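Local coordinates for conserved hypothetical cytochrome protein (Kuenenia stuttgartiensis, PDB 6H5L) that probably carries electrons through two covalently bound c-type hemes, as part of a multiheme reductase complex of an anammox bacterium, at residues Thr53-Thr61 against Ala102-Val112; Asn178-Thr188 against Asp205-Met216. All blocks are in the same frame, centred on the assembly; numbering follows the deposited sequence.

Contact 1 (Thr53-Thr61 against Ala102-Val112)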
loop_
_atom_site.group_PDB
_atom_site.type_symbol
_atom_site.label_atom_id
_atom_site.label_comp_id
_atom_site.label_asym_id
_atom_site.label_seq_id
_atom_site.Cartn_x
_atom_site.Cartn_y
_atom_site.Cartn_z
ATOM N N THR B 53 -22.913 -19.587 -43.142
ATOM C CA THR B 53 -24.090 -20.142 -42.491
ATOM C C THR B 53 -24.377 -21.557 -42.975
ATOM O O THR B 53 -25.420 -22.126 -42.632
ATOM C CB THR B 53 -25.304 -19.239 -42.726
ATOM O OG1 THR B 53 -25.464 -19.013 -44.132
ATOM C CG2 THR B 53 -25.112 -17.906 -42.026
ATOM N N THR B 54 -23.472 -22.134 -43.760
ATOM C CA THR B 54 -23.591 -23.455 -44.355
ATOM C C THR B 54 -22.706 -24.458 -43.623
ATOM O O THR B 54 -21.730 -24.076 -42.968
ATOM C CB THR B 54 -23.200 -23.394 -45.837
ATOM O OG1 THR B 54 -21.822 -23.032 -45.951
ATOM C CG2 THR B 54 -24.050 -22.364 -46.566
ATOM N N PRO B 55 -23.021 -25.751 -43.702
ATOM C CA PRO B 55 -22.226 -26.756 -42.984
ATOM C C PRO B 55 -20.790 -26.835 -43.489
ATOM O O PRO B 55 -20.400 -26.208 -44.477
ATOM C CB PRO B 55 -22.981 -28.062 -43.256
ATOM C CG PRO B 55 -24.373 -27.639 -43.561
ATOM C CD PRO B 55 -24.232 -26.340 -44.297
ATOM N N SER B 56 -20.000 -27.643 -42.780
ATOM C CA SER B 56 -18.579 -27.791 -43.075
ATOM C C SER B 56 -18.366 -28.410 -44.452
ATOM O O SER B 56 -19.009 -29.401 -44.811
ATOM C CB SER B 56 -17.907 -28.646 -41.996
ATOM O OG SER B 56 -16.552 -28.903 -42.318
ATOM N N GLY B 57 -17.451 -27.820 -45.222
ATOM C CA GLY B 57 -17.156 -28.272 -46.562
ATOM C C GLY B 57 -17.986 -27.621 -47.645
ATOM O O GLY B 57 -17.638 -27.737 -48.829
ATOM N N SER B 58 -19.064 -26.937 -47.281
ATOM C CA SER B 58 -19.932 -26.306 -48.257
ATOM C C SER B 58 -19.371 -24.957 -48.694
ATOM O O SER B 58 -18.547 -24.339 -48.012
ATOM C CB SER B 58 -21.339 -26.119 -47.688
ATOM O OG SER B 58 -22.094 -25.210 -48.470
ATOM N N LEU B 59 -19.829 -24.508 -49.858
ATOM C CA LEU B 59 -19.555 -23.157 -50.304
ATOM C C LEU B 59 -20.318 -22.167 -49.429
ATOM O O LEU B 59 -21.284 -22.534 -48.757
ATOM C CB LEU B 59 -19.968 -22.987 -51.765
ATOM C CG LEU B 59 -19.395 -23.953 -52.800
ATOM C CD1 LEU B 59 -20.080 -23.741 -54.139
ATOM C CD2 LEU B 59 -17.891 -23.777 -52.933
ATOM N N PRO B 60 -19.900 -20.905 -49.408
ATOM C CA PRO B 60 -20.715 -19.884 -48.749
ATOM C C PRO B 60 -21.868 -19.455 -49.638
ATOM O O PRO B 60 -21.798 -19.522 -50.867
ATOM C CB PRO B 60 -19.728 -18.732 -48.538
ATOM C CG PRO B 60 -18.786 -18.866 -49.679
ATOM C CD PRO B 60 -18.620 -20.354 -49.890
ATOM N N THR B 61 -22.947 -19.017 -48.998
ATOM C CA THR B 61 -24.006 -18.367 -49.748
ATOM C C THR B 61 -23.536 -16.986 -50.191
ATOM O O THR B 61 -22.580 -16.425 -49.649
ATOM C CB THR B 61 -25.278 -18.245 -48.908
ATOM O OG1 THR B 61 -25.056 -17.322 -47.836
ATOM C CG2 THR B 61 -25.671 -19.597 -48.333
ATOM N N ALA B 102 -15.204 -24.482 -58.026
ATOM C CA ALA B 102 -16.179 -25.162 -57.180
ATOM C C ALA B 102 -17.529 -24.456 -57.179
ATOM O O ALA B 102 -18.568 -25.108 -57.027
ATOM C CB ALA B 102 -15.638 -25.285 -55.757
ATOM N N PHE B 103 -17.540 -23.133 -57.350
ATOM C CA PHE B 103 -18.804 -22.403 -57.385
ATOM C C PHE B 103 -19.622 -22.730 -58.630
ATOM O O PHE B 103 -20.852 -22.606 -58.607
ATOM C CB PHE B 103 -18.553 -20.895 -57.310
ATOM C CG PHE B 103 -18.339 -20.386 -55.915
ATOM C CD1 PHE B 103 -19.393 -20.332 -55.020
ATOM C CD2 PHE B 103 -17.093 -19.952 -55.500
ATOM C CE1 PHE B 103 -19.208 -19.861 -53.733
ATOM C CE2 PHE B 103 -16.899 -19.479 -54.214
ATOM C CZ PHE B 103 -17.960 -19.433 -53.329
ATOM N N GLU B 104 -18.968 -23.145 -59.715
ATOM C CA GLU B 104 -19.665 -23.422 -60.963
ATOM C C GLU B 104 -20.240 -24.832 -61.031
ATOM O O GLU B 104 -21.169 -25.073 -61.811
ATOM C CB GLU B 104 -18.725 -23.208 -62.153
ATOM C CG GLU B 104 -19.442 -23.048 -63.484
ATOM C CD GLU B 104 -18.526 -23.254 -64.673
ATOM O OE1 GLU B 104 -17.327 -23.530 -64.459
ATOM O OE2 GLU B 104 -19.004 -23.145 -65.821
ATOM N N TYR B 105 -19.719 -25.765 -60.237
ATOM C CA TYR B 105 -20.143 -27.158 -60.293
ATOM C C TYR B 105 -21.086 -27.540 -59.162
ATOM O O TYR B 105 -22.056 -28.269 -59.392
ATOM C CB TYR B 105 -18.917 -28.076 -60.273
ATOM C CG TYR B 105 -17.919 -27.755 -61.363
ATOM C CD1 TYR B 105 -18.343 -27.484 -62.658
ATOM C CD2 TYR B 105 -16.558 -27.697 -61.093
ATOM C CE1 TYR B 105 -17.438 -27.180 -63.658
ATOM C CE2 TYR B 105 -15.645 -27.393 -62.087
ATOM C CZ TYR B 105 -16.093 -27.135 -63.366
ATOM O OH TYR B 105 -15.190 -26.832 -64.360
ATOM N N ARG B 106 -20.822 -27.071 -57.948
ATOM C CA ARG B 106 -21.662 -27.352 -56.796
ATOM C C ARG B 106 -22.427 -26.102 -56.384
ATOM O O ARG B 106 -21.984 -24.973 -56.617
ATOM C CB ARG B 106 -20.828 -27.868 -55.621
ATOM C CG ARG B 106 -20.121 -29.183 -55.909
ATOM C CD ARG B 106 -21.107 -30.324 -56.074
ATOM N NE ARG B 106 -20.491 -31.493 -56.698
ATOM C CZ ARG B 106 -20.633 -31.817 -57.979
ATOM N NH1 ARG B 106 -21.374 -31.063 -58.778
ATOM N NH2 ARG B 106 -20.039 -32.901 -58.460
ATOM N N GLU B 107 -23.590 -26.317 -55.778
ATOM C CA GLU B 107 -24.480 -25.314 -55.215
ATOM C C GLU B 107 -24.303 -25.254 -53.703
ATOM O O GLU B 107 -24.131 -26.296 -53.060
ATOM C CB GLU B 107 -25.937 -25.645 -55.550
ATOM C CG GLU B 107 -26.902 -24.466 -55.494
ATOM C CD GLU B 107 -26.611 -23.414 -56.551
ATOM O OE1 GLU B 107 -26.995 -22.242 -56.345
ATOM O OE2 GLU B 107 -26.003 -23.758 -57.587
ATOM N N PRO B 108 -24.318 -24.065 -53.101
ATOM C CA PRO B 108 -24.127 -23.980 -51.647
ATOM C C PRO B 108 -25.232 -24.704 -50.892
ATOM O O PRO B 108 -26.412 -24.614 -51.238
ATOM C CB PRO B 108 -24.146 -22.470 -51.371
ATOM C CG PRO B 108 -24.827 -21.869 -52.557
ATOM C CD PRO B 108 -24.443 -22.733 -53.716
ATOM N N GLU B 109 -24.831 -25.434 -49.852
ATOM C CA GLU B 109 -25.763 -26.187 -49.035
ATOM C C GLU B 109 -26.725 -25.244 -48.312
ATOM O O GLU B 109 -26.430 -24.060 -48.137
ATOM C CB GLU B 109 -24.998 -27.045 -48.032
ATOM C CG GLU B 109 -24.350 -28.274 -48.650
ATOM C CD GLU B 109 -23.616 -29.124 -47.635
ATOM O OE1 GLU B 109 -22.370 -29.185 -47.697
ATOM O OE2 GLU B 109 -24.286 -29.729 -46.772
ATOM N N PRO B 110 -27.892 -25.744 -47.897
ATOM C CA PRO B 110 -28.868 -24.871 -47.231
ATOM C C PRO B 110 -28.319 -24.306 -45.928
ATOM O O PRO B 110 -27.572 -24.970 -45.207
ATOM C CB PRO B 110 -30.064 -25.799 -46.986
ATOM C CG PRO B 110 -29.493 -27.175 -47.019
ATOM C CD PRO B 110 -28.405 -27.117 -48.044
ATOM N N SER B 111 -28.688 -23.058 -45.643
ATOM C CA SER B 111 -28.256 -22.414 -44.410
ATOM C C SER B 111 -28.786 -23.169 -43.198
ATOM O O SER B 111 -29.918 -23.662 -43.195
ATOM C CB SER B 111 -28.732 -20.960 -44.370
ATOM O OG SER B 111 -28.092 -20.181 -45.366
ATOM N N VAL B 112 -27.952 -23.264 -42.162
ATOM C CA VAL B 112 -28.389 -23.911 -40.935
ATOM C C VAL B 112 -29.385 -23.017 -40.202
ATOM O O VAL B 112 -29.451 -21.798 -40.406
ATOM C CB VAL B 112 -27.189 -24.257 -40.039
ATOM C CG1 VAL B 112 -26.188 -25.115 -40.798
ATOM C CG2 VAL B 112 -26.526 -22.989 -39.520
HETATM O O HOH W 1 -21.220 -26.526 -51.310
#

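Contact 2 (Asn178-Thr188 against Asp205-Met216). With HEC (heme c), chain K.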
loop_
_atom_site.group_PDB
_atom_site.type_symbol
_atom_site.label_atom_id
_atom_site.label_comp_id
_atom_site.label_asym_id
_atom_site.label_seq_id
_atom_site.Cartn_x
_atom_site.Cartn_y
_atom_site.Cartn_z
ATOM N N ASN B 178 -18.635 -11.101 -32.792
ATOM C CA ASN B 178 -18.594 -11.313 -31.351
ATOM C C ASN B 178 -19.967 -11.573 -30.746
ATOM O O ASN B 178 -20.116 -11.506 -29.523
ATOM C CB ASN B 178 -17.934 -10.117 -30.656
ATOM C CG ASN B 178 -18.629 -8.801 -30.959
ATOM O OD1 ASN B 178 -19.726 -8.770 -31.516
ATOM N ND2 ASN B 178 -17.987 -7.699 -30.584
ATOM N N SER B 179 -20.968 -11.862 -31.567
ATOM C CA SER B 179 -22.296 -12.152 -31.056
ATOM C C SER B 179 -22.373 -13.593 -30.552
ATOM O O SER B 179 -21.653 -14.467 -31.042
ATOM C CB SER B 179 -23.342 -11.933 -32.146
ATOM O OG SER B 179 -24.607 -12.456 -31.771
ATOM N N PRO B 180 -23.229 -13.861 -29.562
ATOM C CA PRO B 180 -23.453 -15.260 -29.163
ATOM C C PRO B 180 -23.986 -16.119 -30.298
ATOM O O PRO B 180 -23.664 -17.312 -30.367
ATOM C CB PRO B 180 -24.465 -15.141 -28.014
ATOM C CG PRO B 180 -24.287 -13.752 -27.491
ATOM C CD PRO B 180 -23.929 -12.910 -28.680
ATOM N N THR B 181 -24.790 -15.542 -31.197
ATOM C CA THR B 181 -25.220 -16.271 -32.387
ATOM C C THR B 181 -24.048 -16.522 -33.328
ATOM O O THR B 181 -23.955 -17.591 -33.942
ATOM C CB THR B 181 -26.330 -15.498 -33.105
ATOM O OG1 THR B 181 -27.445 -15.321 -32.221
ATOM C CG2 THR B 181 -26.788 -16.244 -34.354
ATOM N N ASP B 182 -23.140 -15.549 -33.445
ATOM C CA ASP B 182 -21.982 -15.707 -34.320
ATOM C C ASP B 182 -21.081 -16.837 -33.839
ATOM O O ASP B 182 -20.649 -17.683 -34.632
ATOM C CB ASP B 182 -21.204 -14.392 -34.396
ATOM C CG ASP B 182 -21.995 -13.284 -35.061
ATOM O OD1 ASP B 182 -23.038 -13.585 -35.680
ATOM O OD2 ASP B 182 -21.579 -12.111 -34.957
ATOM N N VAL B 183 -20.789 -16.870 -32.538
ATOM C CA VAL B 183 -19.924 -17.914 -31.998
ATOM C C VAL B 183 -20.607 -19.273 -32.091
ATOM O O VAL B 183 -19.964 -20.287 -32.390
ATOM C CB VAL B 183 -19.515 -17.573 -30.554
ATOM C CG1 VAL B 183 -18.728 -18.717 -29.935
ATOM C CG2 VAL B 183 -18.697 -16.293 -30.529
ATOM N N TYR B 184 -21.917 -19.319 -31.838
ATOM C CA TYR B 184 -22.657 -20.565 -32.010
ATOM C C TYR B 184 -22.614 -21.034 -33.459
ATOM O O TYR B 184 -22.546 -22.240 -33.727
ATOM C CB TYR B 184 -24.104 -20.386 -31.546
ATOM C CG TYR B 184 -25.019 -21.536 -31.916
ATOM C CD1 TYR B 184 -25.102 -22.669 -31.115
ATOM C CD2 TYR B 184 -25.802 -21.485 -33.063
ATOM C CE1 TYR B 184 -25.937 -23.720 -31.450
ATOM C CE2 TYR B 184 -26.638 -22.531 -33.405
ATOM C CZ TYR B 184 -26.702 -23.645 -32.595
ATOM O OH TYR B 184 -27.532 -24.690 -32.928
ATOM N N LEU B 185 -22.662 -20.093 -34.406
ATOM C CA LEU B 185 -22.588 -20.458 -35.818
ATOM C C LEU B 185 -21.259 -21.122 -36.150
ATOM O O LEU B 185 -21.220 -22.112 -36.891
ATOM C CB LEU B 185 -22.801 -19.222 -36.692
ATOM C CG LEU B 185 -24.241 -18.895 -37.091
ATOM C CD1 LEU B 185 -24.309 -17.544 -37.781
ATOM C CD2 LEU B 185 -24.803 -19.986 -37.991
ATOM N N ARG B 186 -20.157 -20.590 -35.611
ATOM C CA ARG B 186 -18.841 -21.159 -35.889
ATOM C C ARG B 186 -18.760 -22.610 -35.433
ATOM O O ARG B 186 -18.220 -23.464 -36.147
ATOM C CB ARG B 186 -17.753 -20.325 -35.211
ATOM C CG ARG B 186 -17.763 -18.845 -35.569
ATOM C CD ARG B 186 -17.338 -18.589 -37.008
ATOM N NE ARG B 186 -18.451 -18.684 -37.947
ATOM C CZ ARG B 186 -19.301 -17.693 -38.196
ATOM N NH1 ARG B 186 -19.169 -16.531 -37.571
ATOM N NH2 ARG B 186 -20.284 -17.866 -39.068
ATOM N N PHE B 187 -19.291 -22.909 -34.246
ATOM C CA PHE B 187 -19.262 -24.276 -33.741
ATOM C C PHE B 187 -20.217 -25.187 -34.499
ATOM O O PHE B 187 -20.018 -26.407 -34.504
ATOM C CB PHE B 187 -19.603 -24.300 -32.248
ATOM C CG PHE B 187 -18.703 -23.442 -31.398
ATOM C CD1 PHE B 187 -17.438 -23.082 -31.837
ATOM C CD2 PHE B 187 -19.123 -23.001 -30.155
ATOM C CE1 PHE B 187 -16.616 -22.293 -31.055
ATOM C CE2 PHE B 187 -18.304 -22.215 -29.368
ATOM C CZ PHE B 187 -17.050 -21.859 -29.819
ATOM N N THR B 188 -21.242 -24.623 -35.137
ATOM C CA THR B 188 -22.210 -25.408 -35.892
ATOM C C THR B 188 -21.816 -25.584 -37.353
ATOM O O THR B 188 -22.265 -26.543 -37.993
ATOM C CB THR B 188 -23.593 -24.748 -35.803
ATOM O OG1 THR B 188 -23.862 -24.390 -34.443
ATOM C CG2 THR B 188 -24.682 -25.700 -36.284
ATOM N N ASP B 205 -27.578 -29.162 -30.440
ATOM C CA ASP B 205 -27.800 -27.719 -30.465
ATOM C C ASP B 205 -27.640 -27.112 -29.078
ATOM O O ASP B 205 -27.010 -26.059 -28.922
ATOM C CB ASP B 205 -29.186 -27.406 -31.027
ATOM C CG ASP B 205 -29.259 -27.572 -32.531
ATOM O OD1 ASP B 205 -28.213 -27.864 -33.150
ATOM O OD2 ASP B 205 -30.361 -27.405 -33.097
ATOM N N ASP B 206 -28.193 -27.768 -28.056
ATOM C CA ASP B 206 -28.115 -27.231 -26.701
ATOM C C ASP B 206 -26.683 -27.239 -26.179
ATOM O O ASP B 206 -26.263 -26.300 -25.492
ATOM C CB ASP B 206 -29.029 -28.024 -25.768
ATOM C CG ASP B 206 -30.498 -27.861 -26.115
ATOM O OD1 ASP B 206 -30.869 -28.127 -27.278
ATOM O OD2 ASP B 206 -31.283 -27.478 -25.222
ATOM N N GLU B 207 -25.918 -28.286 -26.497
ATOM C CA GLU B 207 -24.554 -28.383 -25.985
ATOM C C GLU B 207 -23.642 -27.326 -26.595
ATOM O O GLU B 207 -22.698 -26.872 -25.938
ATOM C CB GLU B 207 -23.992 -29.782 -26.237
ATOM C CG GLU B 207 -24.709 -30.877 -25.466
ATOM C CD GLU B 207 -24.165 -32.256 -25.774
ATOM O OE1 GLU B 207 -23.257 -32.716 -25.049
ATOM O OE2 GLU B 207 -24.641 -32.875 -26.748
ATOM N N ARG B 208 -23.901 -26.920 -27.838
ATOM C CA ARG B 208 -23.108 -25.859 -28.444
ATOM C C ARG B 208 -23.488 -24.480 -27.918
ATOM O O ARG B 208 -22.667 -23.559 -27.988
ATOM C CB ARG B 208 -23.241 -25.901 -29.968
ATOM C CG ARG B 208 -22.621 -27.145 -30.590
ATOM C CD ARG B 208 -22.559 -27.053 -32.105
ATOM N NE ARG B 208 -23.875 -26.827 -32.691
ATOM C CZ ARG B 208 -24.762 -27.787 -32.931
ATOM N NH1 ARG B 208 -24.476 -29.048 -32.632
ATOM N NH2 ARG B 208 -25.935 -27.487 -33.466
ATOM N N TRP B 209 -24.704 -24.316 -27.395
ATOM C CA TRP B 209 -25.019 -23.097 -26.659
ATOM C C TRP B 209 -24.343 -23.099 -25.293
ATOM O O TRP B 209 -23.872 -22.055 -24.829
ATOM C CB TRP B 209 -26.531 -22.931 -26.511
ATOM C CG TRP B 209 -27.220 -22.503 -27.774
ATOM C CD1 TRP B 209 -28.084 -23.243 -28.527
ATOM C CD2 TRP B 209 -27.098 -21.235 -28.433
ATOM N NE1 TRP B 209 -28.510 -22.516 -29.612
ATOM C CE2 TRP B 209 -27.919 -21.281 -29.579
ATOM C CE3 TRP B 209 -26.376 -20.068 -28.167
ATOM C CZ2 TRP B 209 -28.037 -20.205 -30.456
ATOM C CZ3 TRP B 209 -26.494 -19.000 -29.040
ATOM C CH2 TRP B 209 -27.317 -19.076 -30.171
ATOM N N TYR B 210 -24.296 -24.260 -24.631
ATOM C CA TYR B 210 -23.495 -24.391 -23.416
ATOM C C TYR B 210 -22.046 -24.013 -23.689
ATOM O O TYR B 210 -21.441 -23.228 -22.949
ATOM C CB TYR B 210 -23.556 -25.823 -22.874
ATOM C CG TYR B 210 -24.934 -26.388 -22.595
ATOM C CD1 TYR B 210 -26.036 -25.562 -22.410
ATOM C CD2 TYR B 210 -25.124 -27.762 -22.505
ATOM C CE1 TYR B 210 -27.289 -26.092 -22.154
ATOM C CE2 TYR B 210 -26.369 -28.299 -22.249
ATOM C CZ TYR B 210 -27.448 -27.461 -22.074
ATOM O OH TYR B 210 -28.691 -27.993 -21.818
ATOM N N LEU B 211 -21.476 -24.576 -24.757
ATOM C CA LEU B 211 -20.093 -24.283 -25.116
ATOM C C LEU B 211 -19.913 -22.812 -25.462
ATOM O O LEU B 211 -18.919 -22.191 -25.070
ATOM C CB LEU B 211 -19.669 -25.166 -26.286
ATOM C CG LEU B 211 -18.248 -25.031 -26.828
ATOM C CD1 LEU B 211 -17.230 -25.441 -25.777
ATOM C CD2 LEU B 211 -18.095 -25.871 -28.086
ATOM N N THR B 212 -20.864 -22.238 -26.203
ATOM C CA THR B 212 -20.795 -20.816 -26.527
ATOM C C THR B 212 -20.782 -19.965 -25.264
ATOM O O THR B 212 -20.000 -19.013 -25.156
ATOM C CB THR B 212 -21.970 -20.421 -27.423
ATOM O OG1 THR B 212 -21.843 -21.066 -28.696
ATOM C CG2 THR B 212 -22.015 -18.919 -27.620
ATOM N N HIS B 213 -21.637 -20.299 -24.293
ATOM C CA HIS B 213 -21.707 -19.514 -23.063
ATOM C C HIS B 213 -20.382 -19.534 -22.313
ATOM O O HIS B 213 -19.968 -18.516 -21.746
ATOM C CB HIS B 213 -22.838 -20.032 -22.174
ATOM C CG HIS B 213 -24.203 -19.820 -22.752
ATOM N ND1 HIS B 213 -25.321 -20.476 -22.281
ATOM C CD2 HIS B 213 -24.632 -19.024 -23.760
ATOM C CE1 HIS B 213 -26.378 -20.095 -22.975
ATOM N NE2 HIS B 213 -25.988 -19.214 -23.879
ATOM N N TYR B 214 -19.701 -20.683 -22.295
ATOM C CA TYR B 214 -18.413 -20.750 -21.610
ATOM C C TYR B 214 -17.335 -19.997 -22.379
ATOM O O TYR B 214 -16.446 -19.387 -21.774
ATOM C CB TYR B 214 -17.990 -22.201 -21.395
ATOM C CG TYR B 214 -16.608 -22.315 -20.794
ATOM C CD1 TYR B 214 -16.384 -22.004 -19.459
ATOM C CD2 TYR B 214 -15.524 -22.716 -21.566
ATOM C CE1 TYR B 214 -15.119 -22.097 -18.906
ATOM C CE2 TYR B 214 -14.258 -22.813 -21.022
ATOM C CZ TYR B 214 -14.062 -22.504 -19.692
ATOM O OH TYR B 214 -12.800 -22.601 -19.150
ATOM N N VAL B 215 -17.384 -20.043 -23.712
ATOM C CA VAL B 215 -16.411 -19.302 -24.511
ATOM C C VAL B 215 -16.561 -17.804 -24.277
ATOM O O VAL B 215 -15.568 -17.082 -24.124
ATOM C CB VAL B 215 -16.554 -19.662 -26.002
ATOM C CG1 VAL B 215 -15.703 -18.733 -26.856
ATOM C CG2 VAL B 215 -16.157 -21.109 -26.238
ATOM N N MET B 216 -17.803 -17.314 -24.239
ATOM C CA MET B 216 -18.032 -15.912 -23.906
ATOM C C MET B 216 -17.579 -15.594 -22.486
ATOM O O MET B 216 -17.174 -14.460 -22.204
ATOM C CB MET B 216 -19.512 -15.566 -24.080
ATOM C CG MET B 216 -20.065 -15.858 -25.467
ATOM S SD MET B 216 -19.285 -14.880 -26.766
ATOM C CE MET B 216 -20.617 -13.761 -27.185
HETATM FE FE HEC K . -10.788 -23.488 -32.256
HETATM C CHA HEC K . -10.989 -20.680 -34.222
HETATM C CHB HEC K . -13.292 -22.246 -30.254
HETATM C CHC HEC K . -10.856 -26.435 -30.495
HETATM C CHD HEC K . -7.843 -24.414 -33.727
HETATM N NA HEC K . -11.974 -21.798 -32.274
HETATM C C1A HEC K . -11.802 -20.711 -33.109
HETATM C C2A HEC K . -12.627 -19.626 -32.611
HETATM C C3A HEC K . -13.259 -20.059 -31.514
HETATM C C4A HEC K . -12.862 -21.434 -31.280
HETATM C CMA HEC K . -14.244 -19.250 -30.640
HETATM C CAA HEC K . -12.739 -18.218 -33.241
HETATM C CBA HEC K . -14.051 -18.083 -34.011
HETATM C CGA HEC K . -14.121 -16.720 -34.651
HETATM O O1A HEC K . -13.107 -15.978 -34.595
HETATM O O2A HEC K . -15.188 -16.376 -35.221
HETATM N NB HEC K . -11.822 -24.185 -30.613
HETATM C C1B HEC K . -12.922 -23.561 -30.058
HETATM C C2B HEC K . -13.629 -24.530 -29.246
HETATM C C3B HEC K . -12.958 -25.691 -29.306
HETATM C C4B HEC K . -11.808 -25.494 -30.170
HETATM C CMB HEC K . -14.912 -24.217 -28.443
HETATM C CAB HEC K . -13.301 -27.024 -28.599
HETATM C CBB HEC K . -14.671 -27.591 -29.033
HETATM N NC HEC K . -9.553 -25.104 -32.100
HETATM C C1C HEC K . -9.808 -26.253 -31.373
HETATM C C2C HEC K . -8.865 -27.270 -31.797
HETATM C C3C HEC K . -7.958 -26.674 -32.585
HETATM C C4C HEC K . -8.422 -25.323 -32.863
HETATM C CMC HEC K . -8.704 -28.642 -31.098
HETATM C CAC HEC K . -6.710 -27.339 -33.216
HETATM C CBC HEC K . -7.129 -28.416 -34.240
HETATM N ND HEC K . -9.587 -22.658 -33.740
HETATM C C1D HEC K . -8.422 -23.257 -34.216
HETATM C C2D HEC K . -7.915 -22.462 -35.312
HETATM C C3D HEC K . -8.899 -21.293 -35.469
HETATM C C4D HEC K . -9.902 -21.499 -34.449
HETATM C CMD HEC K . -6.650 -22.734 -36.151
HETATM C CAD HEC K . -8.837 -20.139 -36.494
HETATM C CBD HEC K . -7.891 -19.053 -35.989
HETATM C CGD HEC K . -7.711 -17.992 -37.044
HETATM O O1D HEC K . -8.467 -18.004 -38.051
HETATM O O2D HEC K . -6.805 -17.133 -36.881
#

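Contact 1 (Thr53-Thr61 against Ala102-Val112)
V112 N gives T53 O a nearly straight hydrogen bond of 2.8 Å (170° at the hydrogen), and beside it S111 OG donates to T53 OG1, whose own residue is tied through its backbone N to D64. In the middle, E109 N donates to S58 OG at 3.1 Å. The S58 hydroxyl swings away from its own N (chi1 165°), where it receives this bond and still donates to L59 O at 2.8 Å, in the carbonyl plane and on a lone pair; T54 OG1 reaches the same oxygen from above that plane. A water accepts from L59 N at 2.8 Å and returns a weak bond to E107 O.

The apolar part centres on L59. Its CD2 lies over one face of the F103 ring, 4.2 Å from the centroid in a CH-pi contact, and also packs on A102 CB, while L59 CB meets P108 CB. P60 crosses F103 at about a right angle; its side chain is about 6 Å from a bound heme c, just before helix 62-71.

The chemistry thus divides along the contact: a leucine held on helix 102-105 by apolar and CH-pi packing, then the proline-rich loop 106-112 fastened to T53 and to S58, the last residue of the type II turn P55-S58.

Contact 2 (Asn178-Thr188 against Asp205-Met216)
Y184 lays its ring flat on W209 in an offset stack: the planes are 4° apart and the centroid of the W209 five-membered ring is 4.0 Å from that of Y184. Y184 CB continues the overlap, sitting over the W209 six-membered ring in a CH-pi contact. Having CG anti to the backbone N (chi1 169°) carries the phenol across helix 205-216 as a knob among D205, R208, W209 and T212. Replacing W209 by an alanine would probably leave that face of the Y184 ring without its stacking partner and let the phenol shift.

F187 is the second knob, among R208, L211, T212 and V215. L211 CD2 lies over its face, 4.1 Å from the ring centroid, and V215 CG2 meets its edge. T212 answers from the other helix, CG2 packing on V183 and OG1 turned back to R208 O at 2.7 Å. Nearer the start of helix 180-188, the bent M216 chain brings CE to 3.7 Å from P180 CG.

Among polar contacts, R208 NE donates to T188 OG1 at 3.0 Å, and that hydroxyl in turn donates to Y184 O. S179 and D182 form a capping box at the head of the helix, its bond from S179 N to D182 OD2 weak.

The axes of segments 180-188 and 205-216 approach to 9.3 Å, their N-to-C directions 124° apart. F187 CE1 comes within 3.4 Å of heme CHB, and L211 also touches the heme, so the pair forms part of the heme wall in this cytochrome c domain; on another side, Y210 and Y214 of helix 205-216 pack against helix 122-135.

From the N terminus, the chain passes helix 20-23 and reaches the loop 53-61, which 102-112 later packs against; contact 1 therefore closes a loop of 40 intervening residues that includes helix 62-71 and the helices up to 93-97. The chain then runs through helices 122-135 and 139-142 before contact 2 opens, and this one closes a much shorter loop, with 16 residues between its segments, joining helices 180-189 and 205-217. The two are in series, neither nested nor crossed, with centres 21 Å apart. They meet directly where V112 CG2 packs on L185 CD2 at 3.8 Å, so the segment leaving contact 1 leans on a helix of the second heme domain.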